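Local atomic coordinates of N-acetylglucosamine-6-phosphate deacetylase (Mycobacterium smegmatis, PDB entry 6FV4), a protein that probably removes the acetyl group from N-acetylglucosamine-6-phosphate with the help of divalent metal ions, a step of amino-sugar metabolism. Residues B[94-99]-B[280-285]; B[118-123]-B[167-172]; B[161-166]-B[191-196]; B[231-234]-B[240-243]; B[329-334]-B[344-349]. The protein carries 1 engineered substitution. One frame throughout, in Å; residues are numbered along the deposited sequence. Where two conformers were deposited one is given.

Interaction 1: residues B[94-99]-B[280-285]; sequences ALHRAH and LITAAM. Engineered in segment 280-285: A283 (natural residue Asp).
H96 on helix 86-98 presses the edge of its imidazole against the methyl of A284, in the loop after strand 278-281. CE1 of H96 lies 3.4 Å from CB of A284, close to the plane of the ring. NE2 of H96 is 3.7 Å from the same carbon. The tight part of the contact is this single methyl and ring edge, and both residues are buried. With chi1 at -71°, CG of H96 sits beside its backbone N, and the ring reaches out from the helix to the loop. L95 CD2 of the same helix covers the outer part of one ring face, 4.0 Å from its plane.

The rest is looser. CE1 of H96 is 4.4 Å from OG1 of T282, and only 86 Å² is buried in all. On the outer part of the helix, A94 is exposed and R97 and A98 are partly so. T282 OG1 accepts from A284 N at 3.0 Å, with an N-H...O angle of 148°, which makes an ST turn. That hydroxyl also bonds D70.

The turn holds A283, an engineered alanine in place of the aspartate predicted to be the proton donor/acceptor of this amidohydrolase. The contact itself is apolar at A284. NE2 of H96 is bonded to the carbonyl of G75, so the ring joins helix 86-98 to strand 63-76 by a hydrogen bond and to the active-site loop by packing.

Interaction 2: residues B[118-123]-B[167-172]; sequences RQVSGL and LDAGEG
V120 on helix 113-129 pushes its CG1 methyl against the backbone near the end of helix 160-170. CG1 of V120 is 3.6 Å from N of G170 and 4.1 Å from the methyl CB of A169. This branch is anti to the backbone N of V120 (chi1 164°), which turns it to the neighbouring helix. G170 has no side chain, and V120 packs directly on its main chain.

Beside this apolar patch, S121 OG lies 3.8 Å from CB of A169. The backbones are close here: CA of S121 and CA of A169 are 5.5 Å apart. A water joins the two helices on the same flank. It donates to O of A169 at 3.0 Å and lies 3.2 Å from OG of S121, to which it is also hydrogen-bonded. S121 OG is itself bonded to the carbonyl of L117, one turn earlier in its own helix, and this helps fix the rotation of the hydroxyl group.

Further out, the helix of 167-172 finishes. E171 leaves it with positive phi, and the chain turns through G172 into strand 174-179. The buried side belongs to the barrel: V120 also touches L108 of strand 104-109, L137 of strand 134-138 and V174 of strand 174-179. The two helices thus lie next to each other on the outside of these parallel strands, with V120 wedged between helix and strands.

Interaction 3: residues B[161-166]-B[191-196]; sequences GEIGRV and AQLVNA
Polar and apolar atoms meet where the side chain of Q192 lies against I163. The amide carries most of this van der Waals contact. OE1 of Q192 is 3.7 Å from CG2 of I163, and OE1 is also 3.7 Å from CD1 of I163, so the oxygen touches both branches. NE2 of Q192 also comes within 3.7 Å of N of G164, in van der Waals contact only. The Q192 chain is extended, with CG anti to the backbone N (chi1 -162°), and it spans the gap between the helices. The two side chains run obliquely past each other.

The helices belong to the ring of helices around the parallel strands of an amidohydrolase barrel. Helix 160-170 and helix 186-195 are consecutive in the chain, with strand 174-179 between them. Their short axes run nearly alike, 23° apart in direction, and approach to 11.0 Å. Side chains rather than close backbones therefore bridge the space.

The purely apolar contact is smaller. CG2 of I163 meets CD2 of L193 at 4.1 Å. L193 also packs on V177 and I179 of strand 174-179, and I163 touches W141 and P158.

Hydrogen bonding is supplied from just outside the two segments. NE2 of Q192 binds the carbonyl of P160 at the start of the first helix, which helps keep the amide against I163.

Interaction 4: residues B[231-234]-B[240-243]; sequences RPID and PAVA
The chain of 231-234 is an extended loop that runs past the first turn of helix 240-246, with CA of R231 6.8 Å from CA of P240 and CA of I233 6.9 Å from CA of A241. At one end the ring of P240 meets the base of R231. CD of P240 lies 3.7 Å from O of R231 and 3.9 Å from CB of R231. The rest of the arginine leads away from the helix, and its NH2 makes a weak hydrogen bond to the carbonyl of E206.

A water sits between the two backbones. It donates to O of R231 at 2.8 Å and accepts from N of A241 at 3.0 Å. The first turn of a helix has amide N-H groups without a carbonyl partner earlier in the helix, and here the water serves the one at A241. The loop follows strand 222-223, a strand of the amidohydrolase barrel, and leads into the helix. A229 and R236, on the same stretch of chain, are predicted to bind substrate.

I233 makes the apolar half of the contact. Its CG1 sits 3.9 Å from CG2 of V242 and 4.2 Å from CB of A241. CG1 lies beside the backbone N of I233 (chi1 -60°), which swings this branch to the helix. V242 offers its CG2 branch, and the two side chains cross at about a right angle. From the second subunit, I265 packs on I233 and A264 of that subunit packs on V242.

Interaction 5: residues B[329-334]-B[344-349]; sequences RLAVAH and SLAVRQ
A346, A331 and V332 bury most of the surface in this meeting of two helices. A346 is central. Its methyl points to helix 324-334 and meets a side chain from each of two successive residues. CB of A346 is 3.5 Å from CG2 of V332, tighter than usual for two methyl carbons. The same CB is 4.4 Å from CB of A331, a looser contact.

V332 brings the branch that lies beside its backbone N, as chi1 of 175° places CG1 anti to that N instead. The short alanine side chain lets the backbones come close: CA of V332 and CA of A346 are 6.0 Å apart. The helix axes approach to 9.0 Å and run at 140° to each other, so the pair is 40° away from antiparallel. V332 further touches R339, A342 and L343 on helix 339-357.

A331 also faces Q349, whose OE1 is 4.3 Å from CB of A331. That oxygen bonds the hydroxyl of Y266 on helix 263-273, and A331 packs on Y266 as well. The side chain of Q349 also touches L278 and L280 of strand 278-281.

The three leading residues have apolar side chains, and all three are buried. Cohesion between these segments therefore comes from packing of small methyl groups, while the polar end of Q349 finds its hydrogen bond on a third helix.

Interaction 1 lies nearest the metal site: the side chain of T282 is about 8 Å from the bound zinc ion. It touches interaction 5, where L280 N is 2.8 Å from Q349 O, a probable hydrogen bond, and L280 CD1 packs on A331 CB. Interactions 2 and 3 share helix 160-170, with centres 12 Å apart. They touch through L167, whose CD1 is 3.6 Å from A196 CB. This pair and interaction 5 are on opposite sides of the chain's centre. Interaction 4 stands apart at the subunit interface, its nearest atoms about 14 Å from those of interaction 1. The side chain of I233 is about 12 Å from a bound N-acetylglucosamine-6-phosphate of the assembly.

Interaction 1: residues B[94-99]-B[280-285]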
# COMPACT_ATOMS: atom_id res chain seq x y z
N ALA B 94 -13.36 13.79 30.42
CA ALA B 94 -14.66 14.40 30.18
C ALA B 94 -14.78 14.95 28.76
O ALA B 94 -15.84 14.89 28.15
CB ALA B 94 -14.92 15.51 31.20
N LEU B 95 -13.68 15.49 28.23
CA LEU B 95 -13.71 16.05 26.89
C LEU B 95 -13.91 14.97 25.84
O LEU B 95 -14.82 15.05 25.01
CB LEU B 95 -12.42 16.82 26.59
CG LEU B 95 -12.66 17.25 25.15
CD1 LEU B 95 -13.34 18.60 25.09
CD2 LEU B 95 -11.42 17.15 24.27
N HIS B 96 -13.05 13.96 25.85
CA HIS B 96 -13.13 12.92 24.84
C HIS B 96 -14.38 12.07 24.99
O HIS B 96 -14.96 11.65 23.98
CB HIS B 96 -11.88 12.07 24.88
CG HIS B 96 -10.68 12.79 24.39
ND1 HIS B 96 -10.40 12.92 23.04
CD2 HIS B 96 -9.71 13.48 25.04
CE1 HIS B 96 -9.30 13.63 22.89
NE2 HIS B 96 -8.86 13.98 24.09
N ARG B 97 -14.81 11.81 26.23
CA ARG B 97 -16.05 11.06 26.44
C ARG B 97 -17.24 11.76 25.79
O ARG B 97 -18.11 11.10 25.20
CB ARG B 97 -16.31 10.88 27.95
CG ARG B 97 -16.87 9.52 28.35
CD ARG B 97 -16.69 9.25 29.86
NE ARG B 97 -15.64 8.28 30.15
CZ ARG B 97 -15.31 7.87 31.38
NH1 ARG B 97 -15.96 8.34 32.43
NH2 ARG B 97 -14.33 7.00 31.57
N ALA B 98 -17.30 13.09 25.88
CA ALA B 98 -18.40 13.86 25.31
C ALA B 98 -18.39 13.80 23.79
O ALA B 98 -19.42 14.08 23.16
CB ALA B 98 -18.33 15.31 25.78
N HIS B 99 -17.26 13.46 23.18
CA HIS B 99 -17.18 13.29 21.74
C HIS B 99 -17.19 11.83 21.32
O HIS B 99 -16.88 11.53 20.16
CB HIS B 99 -15.93 13.98 21.21
CG HIS B 99 -15.99 15.46 21.38
ND1 HIS B 99 -16.49 16.29 20.41
CD2 HIS B 99 -15.65 16.25 22.42
CE1 HIS B 99 -16.44 17.54 20.83
NE2 HIS B 99 -15.93 17.55 22.05
N LEU B 280 -7.95 3.83 14.02
CA LEU B 280 -7.97 5.29 14.06
C LEU B 280 -7.65 5.72 15.49
O LEU B 280 -8.18 5.14 16.43
CB LEU B 280 -9.34 5.82 13.63
CG LEU B 280 -9.70 5.47 12.17
CD1 LEU B 280 -11.17 5.70 11.92
CD2 LEU B 280 -8.88 6.31 11.26
N ILE B 281 -6.74 6.69 15.63
CA ILE B 281 -6.35 7.26 16.91
C ILE B 281 -6.36 8.77 16.75
O ILE B 281 -6.38 9.30 15.63
CB ILE B 281 -4.96 6.78 17.40
CG1 ILE B 281 -3.89 7.24 16.42
CG2 ILE B 281 -4.92 5.26 17.61
CD1 ILE B 281 -2.50 7.36 16.99
N THR B 282 -6.35 9.47 17.87
CA THR B 282 -6.25 10.92 17.83
C THR B 282 -4.85 11.43 18.08
O THR B 282 -4.46 12.46 17.52
CB THR B 282 -7.19 11.56 18.87
OG1 THR B 282 -6.80 11.18 20.21
CG2 THR B 282 -8.65 11.16 18.59
N ALA B 283 -4.09 10.74 18.94
CA ALA B 283 -2.88 11.29 19.56
C ALA B 283 -3.17 12.68 20.13
O ALA B 283 -2.31 13.55 20.12
CB ALA B 283 -1.72 11.33 18.56
N ALA B 284 -4.38 12.87 20.64
CA ALA B 284 -4.83 14.20 21.05
C ALA B 284 -3.97 14.77 22.17
O ALA B 284 -3.65 14.07 23.14
CB ALA B 284 -6.28 14.14 21.51
N MET B 285 -3.60 16.05 22.05
CA MET B 285 -2.87 16.69 23.13
C MET B 285 -3.82 17.55 23.96
O MET B 285 -5.02 17.67 23.67
CB MET B 285 -1.68 17.50 22.61
CG MET B 285 -1.97 18.52 21.53
SD MET B 285 -2.47 20.14 22.13
CE MET B 285 -1.17 20.53 23.30

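Interaction 2: residues B[118-123]-B[167-172]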
# COMPACT_ATOMS: atom_id res chain seq x y z
N ARG B 118 6.49 7.63 38.75
CA ARG B 118 5.42 8.41 39.37
C ARG B 118 4.21 8.52 38.45
O ARG B 118 3.07 8.33 38.88
CB ARG B 118 5.94 9.80 39.75
CG ARG B 118 4.85 10.86 39.98
CD ARG B 118 5.41 12.29 40.12
NE ARG B 118 6.16 12.72 38.94
CZ ARG B 118 5.61 13.25 37.85
NH1 ARG B 118 4.29 13.41 37.78
NH2 ARG B 118 6.37 13.60 36.82
N GLN B 119 4.45 8.83 37.17
CA GLN B 119 3.34 8.96 36.22
C GLN B 119 2.59 7.64 36.08
O GLN B 119 1.36 7.61 36.13
CB GLN B 119 3.87 9.43 34.87
CG GLN B 119 4.41 10.84 34.89
CD GLN B 119 5.18 11.19 33.62
OE1 GLN B 119 5.26 10.38 32.70
NE2 GLN B 119 5.73 12.39 33.56
N VAL B 120 3.32 6.54 35.90
CA VAL B 120 2.69 5.23 35.78
C VAL B 120 1.89 4.90 37.04
O VAL B 120 0.72 4.51 36.96
CB VAL B 120 3.74 4.15 35.46
CG1 VAL B 120 3.18 2.75 35.72
CG2 VAL B 120 4.18 4.27 34.00
N SER B 121 2.50 5.08 38.22
CA SER B 121 1.80 4.82 39.47
C SER B 121 0.51 5.62 39.58
O SER B 121 -0.54 5.08 39.93
CB SER B 121 2.71 5.15 40.67
OG SER B 121 3.72 4.18 40.83
N GLY B 122 0.57 6.92 39.27
CA GLY B 122 -0.62 7.75 39.35
C GLY B 122 -1.69 7.41 38.32
O GLY B 122 -2.89 7.47 38.61
N LEU B 123 -1.28 7.08 37.09
CA LEU B 123 -2.30 6.73 36.10
C LEU B 123 -2.91 5.36 36.40
O LEU B 123 -4.10 5.14 36.11
CB LEU B 123 -1.71 6.75 34.68
CG LEU B 123 -1.50 8.09 33.96
CD1 LEU B 123 -1.08 7.86 32.49
CD2 LEU B 123 -2.77 8.94 34.00
N LEU B 167 6.68 -1.84 34.78
CA LEU B 167 5.52 -2.72 34.71
C LEU B 167 5.02 -3.09 36.11
O LEU B 167 3.81 -3.20 36.32
CB LEU B 167 5.86 -3.99 33.92
CG LEU B 167 6.11 -3.84 32.41
CD1 LEU B 167 6.17 -5.19 31.76
CD2 LEU B 167 5.06 -2.98 31.76
N ASP B 168 5.93 -3.30 37.06
CA ASP B 168 5.50 -3.55 38.43
C ASP B 168 4.68 -2.38 38.96
O ASP B 168 3.60 -2.56 39.52
CB ASP B 168 6.71 -3.82 39.33
CG ASP B 168 7.34 -5.17 39.06
OD1 ASP B 168 6.75 -5.98 38.31
OD2 ASP B 168 8.46 -5.40 39.58
N ALA B 169 5.18 -1.15 38.74
CA ALA B 169 4.48 0.04 39.23
C ALA B 169 3.05 0.14 38.69
O ALA B 169 2.18 0.71 39.35
CB ALA B 169 5.29 1.29 38.87
N GLY B 170 2.79 -0.40 37.49
CA GLY B 170 1.46 -0.31 36.93
C GLY B 170 0.46 -1.36 37.39
O GLY B 170 -0.75 -1.18 37.16
N GLU B 171 0.91 -2.44 38.03
CA GLU B 171 0.01 -3.49 38.50
C GLU B 171 -0.91 -3.97 37.38
O GLU B 171 -2.11 -4.17 37.56
CB GLU B 171 -0.80 -3.04 39.72
CG GLU B 171 0.01 -2.93 41.00
CD GLU B 171 -0.81 -2.35 42.15
OE1 GLU B 171 -1.75 -3.02 42.64
OE2 GLU B 171 -0.53 -1.19 42.52
N GLY B 172 -0.32 -4.16 36.20
CA GLY B 172 -1.05 -4.70 35.08
C GLY B 172 -1.78 -3.69 34.24
O GLY B 172 -2.42 -4.10 33.26
O HOH W 1 2.40 1.56 42.21

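Interaction 3: residues B[161-166]-B[191-196]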
# COMPACT_ATOMS: atom_id res chain seq x y z
N GLY B 161 15.70 -4.24 33.59
CA GLY B 161 15.41 -3.86 34.97
C GLY B 161 14.40 -2.72 35.05
O GLY B 161 13.41 -2.81 35.78
N GLU B 162 14.64 -1.63 34.30
CA GLU B 162 13.68 -0.53 34.34
C GLU B 162 12.32 -0.93 33.78
O GLU B 162 11.29 -0.46 34.26
CB GLU B 162 14.21 0.69 33.58
CG GLU B 162 13.20 1.82 33.60
CD GLU B 162 13.75 3.12 33.10
OE1 GLU B 162 14.93 3.14 32.71
OE2 GLU B 162 12.99 4.12 33.09
N ILE B 163 12.29 -1.82 32.79
CA ILE B 163 11.01 -2.27 32.25
C ILE B 163 10.23 -3.03 33.31
O ILE B 163 9.04 -2.77 33.55
CB ILE B 163 11.23 -3.09 30.96
CG1 ILE B 163 11.74 -2.18 29.84
CG2 ILE B 163 9.96 -3.79 30.55
CD1 ILE B 163 11.88 -2.87 28.49
N GLY B 164 10.89 -3.97 33.98
CA GLY B 164 10.22 -4.68 35.07
C GLY B 164 9.73 -3.76 36.17
O GLY B 164 8.61 -3.90 36.67
N ARG B 165 10.55 -2.77 36.54
CA ARG B 165 10.16 -1.82 37.58
C ARG B 165 8.95 -0.99 37.15
O ARG B 165 8.05 -0.73 37.95
CB ARG B 165 11.33 -0.90 37.92
CG ARG B 165 12.47 -1.62 38.63
CD ARG B 165 13.45 -0.61 39.16
NE ARG B 165 14.15 0.11 38.10
CZ ARG B 165 15.32 -0.26 37.59
NH1 ARG B 165 15.90 -1.37 38.03
NH2 ARG B 165 15.89 0.45 36.64
N VAL B 166 8.93 -0.56 35.88
CA VAL B 166 7.81 0.24 35.39
C VAL B 166 6.56 -0.61 35.29
O VAL B 166 5.47 -0.17 35.67
CB VAL B 166 8.18 0.89 34.04
CG1 VAL B 166 6.94 1.49 33.40
CG2 VAL B 166 9.23 1.96 34.26
N ALA B 191 10.24 -9.06 23.57
CA ALA B 191 9.91 -10.37 24.12
C ALA B 191 9.49 -10.24 25.58
O ALA B 191 8.56 -10.92 26.02
CB ALA B 191 11.10 -11.32 23.99
N GLN B 192 10.14 -9.35 26.32
CA GLN B 192 9.81 -9.14 27.73
C GLN B 192 8.40 -8.58 27.88
O GLN B 192 7.64 -9.02 28.75
CB GLN B 192 10.84 -8.20 28.36
CG GLN B 192 10.90 -8.22 29.88
CD GLN B 192 11.73 -7.07 30.43
OE1 GLN B 192 12.42 -6.38 29.68
NE2 GLN B 192 11.64 -6.86 31.74
N LEU B 193 8.04 -7.62 27.02
CA LEU B 193 6.72 -7.01 27.11
C LEU B 193 5.61 -8.01 26.80
O LEU B 193 4.61 -8.06 27.51
CB LEU B 193 6.65 -5.81 26.15
CG LEU B 193 7.57 -4.70 26.63
CD1 LEU B 193 7.92 -3.77 25.48
CD2 LEU B 193 6.95 -3.95 27.80
N VAL B 194 5.78 -8.82 25.75
CA VAL B 194 4.74 -9.77 25.36
C VAL B 194 4.55 -10.82 26.45
O VAL B 194 3.42 -11.22 26.75
CB VAL B 194 5.09 -10.41 24.01
CG1 VAL B 194 4.20 -11.63 23.75
CG2 VAL B 194 4.94 -9.39 22.91
N ASN B 195 5.64 -11.28 27.06
CA ASN B 195 5.53 -12.27 28.12
C ASN B 195 4.79 -11.71 29.33
O ASN B 195 4.10 -12.46 30.02
CB ASN B 195 6.91 -12.77 28.52
CG ASN B 195 7.55 -13.64 27.45
OD1 ASN B 195 6.86 -14.21 26.61
ND2 ASN B 195 8.88 -13.74 27.49
N ALA B 196 4.89 -10.41 29.56
CA ALA B 196 4.14 -9.74 30.62
C ALA B 196 2.72 -9.38 30.22
O ALA B 196 2.02 -8.73 31.00
CB ALA B 196 4.89 -8.48 31.07

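Interaction 4: residues B[231-234]-B[240-243]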
# COMPACT_ATOMS: atom_id res chain seq x y z
N ARG B 231 10.84 6.53 9.70
CA ARG B 231 11.57 6.59 8.44
C ARG B 231 10.60 6.38 7.26
O ARG B 231 9.70 5.54 7.34
CB ARG B 231 12.66 5.52 8.43
CG ARG B 231 13.40 5.37 7.13
CD ARG B 231 14.30 4.15 7.17
NE ARG B 231 15.42 4.33 8.08
CZ ARG B 231 16.70 4.18 7.73
NH1 ARG B 231 17.02 3.84 6.49
NH2 ARG B 231 17.65 4.37 8.63
N PRO B 232 10.73 7.15 6.18
CA PRO B 232 9.80 7.00 5.06
C PRO B 232 10.07 5.75 4.23
O PRO B 232 11.08 5.05 4.40
CB PRO B 232 10.06 8.26 4.22
CG PRO B 232 11.49 8.59 4.51
CD PRO B 232 11.66 8.28 5.98
N ILE B 233 9.13 5.48 3.32
CA ILE B 233 9.28 4.41 2.34
C ILE B 233 10.23 4.86 1.24
O ILE B 233 10.01 5.90 0.61
CB ILE B 233 7.92 4.00 1.75
CG1 ILE B 233 6.96 3.52 2.84
CG2 ILE B 233 8.10 2.90 0.68
CD1 ILE B 233 5.51 3.42 2.35
N ASP B 234 11.26 4.05 0.99
CA ASP B 234 12.16 4.22 -0.13
C ASP B 234 12.20 2.93 -0.94
O ASP B 234 12.09 1.83 -0.38
CB ASP B 234 13.56 4.62 0.35
CG ASP B 234 14.61 4.55 -0.74
OD1 ASP B 234 14.69 5.51 -1.53
OD2 ASP B 234 15.36 3.55 -0.78
N PRO B 240 10.12 0.94 8.04
CA PRO B 240 9.24 0.18 8.92
C PRO B 240 7.79 0.13 8.46
O PRO B 240 7.13 -0.88 8.70
CB PRO B 240 9.37 0.90 10.27
CG PRO B 240 10.53 1.89 10.10
CD PRO B 240 10.53 2.22 8.64
N ALA B 241 7.29 1.18 7.80
CA ALA B 241 5.88 1.21 7.40
C ALA B 241 5.51 -0.00 6.55
O ALA B 241 4.38 -0.51 6.65
CB ALA B 241 5.55 2.50 6.64
N VAL B 242 6.45 -0.49 5.74
CA VAL B 242 6.12 -1.59 4.83
C VAL B 242 6.16 -2.92 5.56
O VAL B 242 5.27 -3.76 5.36
CB VAL B 242 7.06 -1.56 3.60
CG1 VAL B 242 6.94 -2.84 2.78
CG2 VAL B 242 6.71 -0.35 2.73
N ALA B 243 7.17 -3.12 6.43
CA ALA B 243 7.16 -4.29 7.31
C ALA B 243 5.89 -4.35 8.13
O ALA B 243 5.29 -5.42 8.29
CB ALA B 243 8.39 -4.28 8.23
O HOH W 2 8.68 3.22 6.06

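Interaction 5: residues B[329-334]-B[344-349]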
# COMPACT_ATOMS: atom_id res chain seq x y z
N ARG B 329 -15.38 10.87 11.31
CA ARG B 329 -16.05 11.56 10.22
C ARG B 329 -15.12 11.76 9.03
O ARG B 329 -15.53 11.62 7.88
CB ARG B 329 -16.60 12.90 10.74
CG ARG B 329 -17.41 13.73 9.78
CD ARG B 329 -18.10 14.90 10.51
NE ARG B 329 -17.25 15.56 11.51
CZ ARG B 329 -17.48 15.57 12.82
NH1 ARG B 329 -18.56 14.97 13.33
NH2 ARG B 329 -16.64 16.19 13.64
N LEU B 330 -13.83 12.05 9.29
CA LEU B 330 -12.86 12.15 8.19
C LEU B 330 -12.58 10.79 7.58
O LEU B 330 -12.41 10.67 6.36
CB LEU B 330 -11.58 12.81 8.70
CG LEU B 330 -11.66 14.33 8.87
CD1 LEU B 330 -10.40 14.92 9.52
CD2 LEU B 330 -11.94 14.99 7.49
N ALA B 331 -12.52 9.74 8.40
CA ALA B 331 -12.36 8.39 7.87
C ALA B 331 -13.50 8.03 6.91
O ALA B 331 -13.26 7.47 5.83
CB ALA B 331 -12.30 7.38 9.02
N VAL B 332 -14.74 8.35 7.28
CA VAL B 332 -15.89 8.04 6.42
C VAL B 332 -15.82 8.86 5.14
O VAL B 332 -16.19 8.39 4.05
CB VAL B 332 -17.21 8.29 7.18
CG1 VAL B 332 -18.41 8.10 6.24
CG2 VAL B 332 -17.35 7.39 8.41
N ALA B 333 -15.35 10.10 5.24
CA ALA B 333 -15.34 11.00 4.09
C ALA B 333 -14.24 10.62 3.10
O ALA B 333 -14.43 10.74 1.88
CB ALA B 333 -15.17 12.43 4.56
N HIS B 334 -13.10 10.16 3.59
CA HIS B 334 -11.93 9.99 2.75
C HIS B 334 -11.58 8.54 2.44
O HIS B 334 -10.57 8.30 1.78
CB HIS B 334 -10.72 10.67 3.39
CG HIS B 334 -10.84 12.16 3.44
ND1 HIS B 334 -10.96 12.94 2.31
CD2 HIS B 334 -10.86 13.02 4.49
CE1 HIS B 334 -11.05 14.21 2.66
NE2 HIS B 334 -10.98 14.29 3.98
N SER B 344 -19.34 1.28 7.84
CA SER B 344 -18.99 -0.04 8.34
C SER B 344 -17.49 -0.20 8.51
O SER B 344 -17.02 -0.81 9.48
CB SER B 344 -19.55 -1.11 7.40
OG SER B 344 -20.93 -1.30 7.67
N LEU B 345 -16.71 0.36 7.58
CA LEU B 345 -15.27 0.34 7.75
C LEU B 345 -14.84 1.21 8.92
O LEU B 345 -14.03 0.79 9.75
CB LEU B 345 -14.59 0.81 6.46
CG LEU B 345 -13.07 0.91 6.51
CD1 LEU B 345 -12.45 -0.45 6.75
CD2 LEU B 345 -12.55 1.55 5.21
N ALA B 346 -15.39 2.43 9.02
CA ALA B 346 -14.98 3.35 10.07
C ALA B 346 -15.29 2.78 11.45
O ALA B 346 -14.51 2.98 12.39
CB ALA B 346 -15.67 4.70 9.85
N VAL B 347 -16.40 2.04 11.58
CA VAL B 347 -16.71 1.44 12.88
C VAL B 347 -15.67 0.38 13.25
O VAL B 347 -15.24 0.28 14.41
CB VAL B 347 -18.14 0.86 12.88
CG1 VAL B 347 -18.32 -0.11 14.04
CG2 VAL B 347 -19.13 1.98 13.00
N ARG B 348 -15.22 -0.41 12.28
CA ARG B 348 -14.13 -1.34 12.54
C ARG B 348 -12.86 -0.60 12.97
O ARG B 348 -12.19 -0.99 13.93
CB ARG B 348 -13.85 -2.19 11.31
CG ARG B 348 -14.71 -3.44 11.19
CD ARG B 348 -14.79 -3.90 9.75
NE ARG B 348 -15.10 -5.33 9.64
CZ ARG B 348 -16.33 -5.84 9.58
NH1 ARG B 348 -17.39 -5.04 9.60
NH2 ARG B 348 -16.50 -7.15 9.48
N GLN B 349 -12.52 0.47 12.25
CA GLN B 349 -11.25 1.15 12.52
C GLN B 349 -11.28 1.96 13.81
O GLN B 349 -10.23 2.18 14.42
CB GLN B 349 -10.89 2.05 11.35
CG GLN B 349 -10.60 1.28 10.08
CD GLN B 349 -10.31 2.19 8.93
OE1 GLN B 349 -10.75 3.34 8.92
NE2 GLN B 349 -9.54 1.70 7.95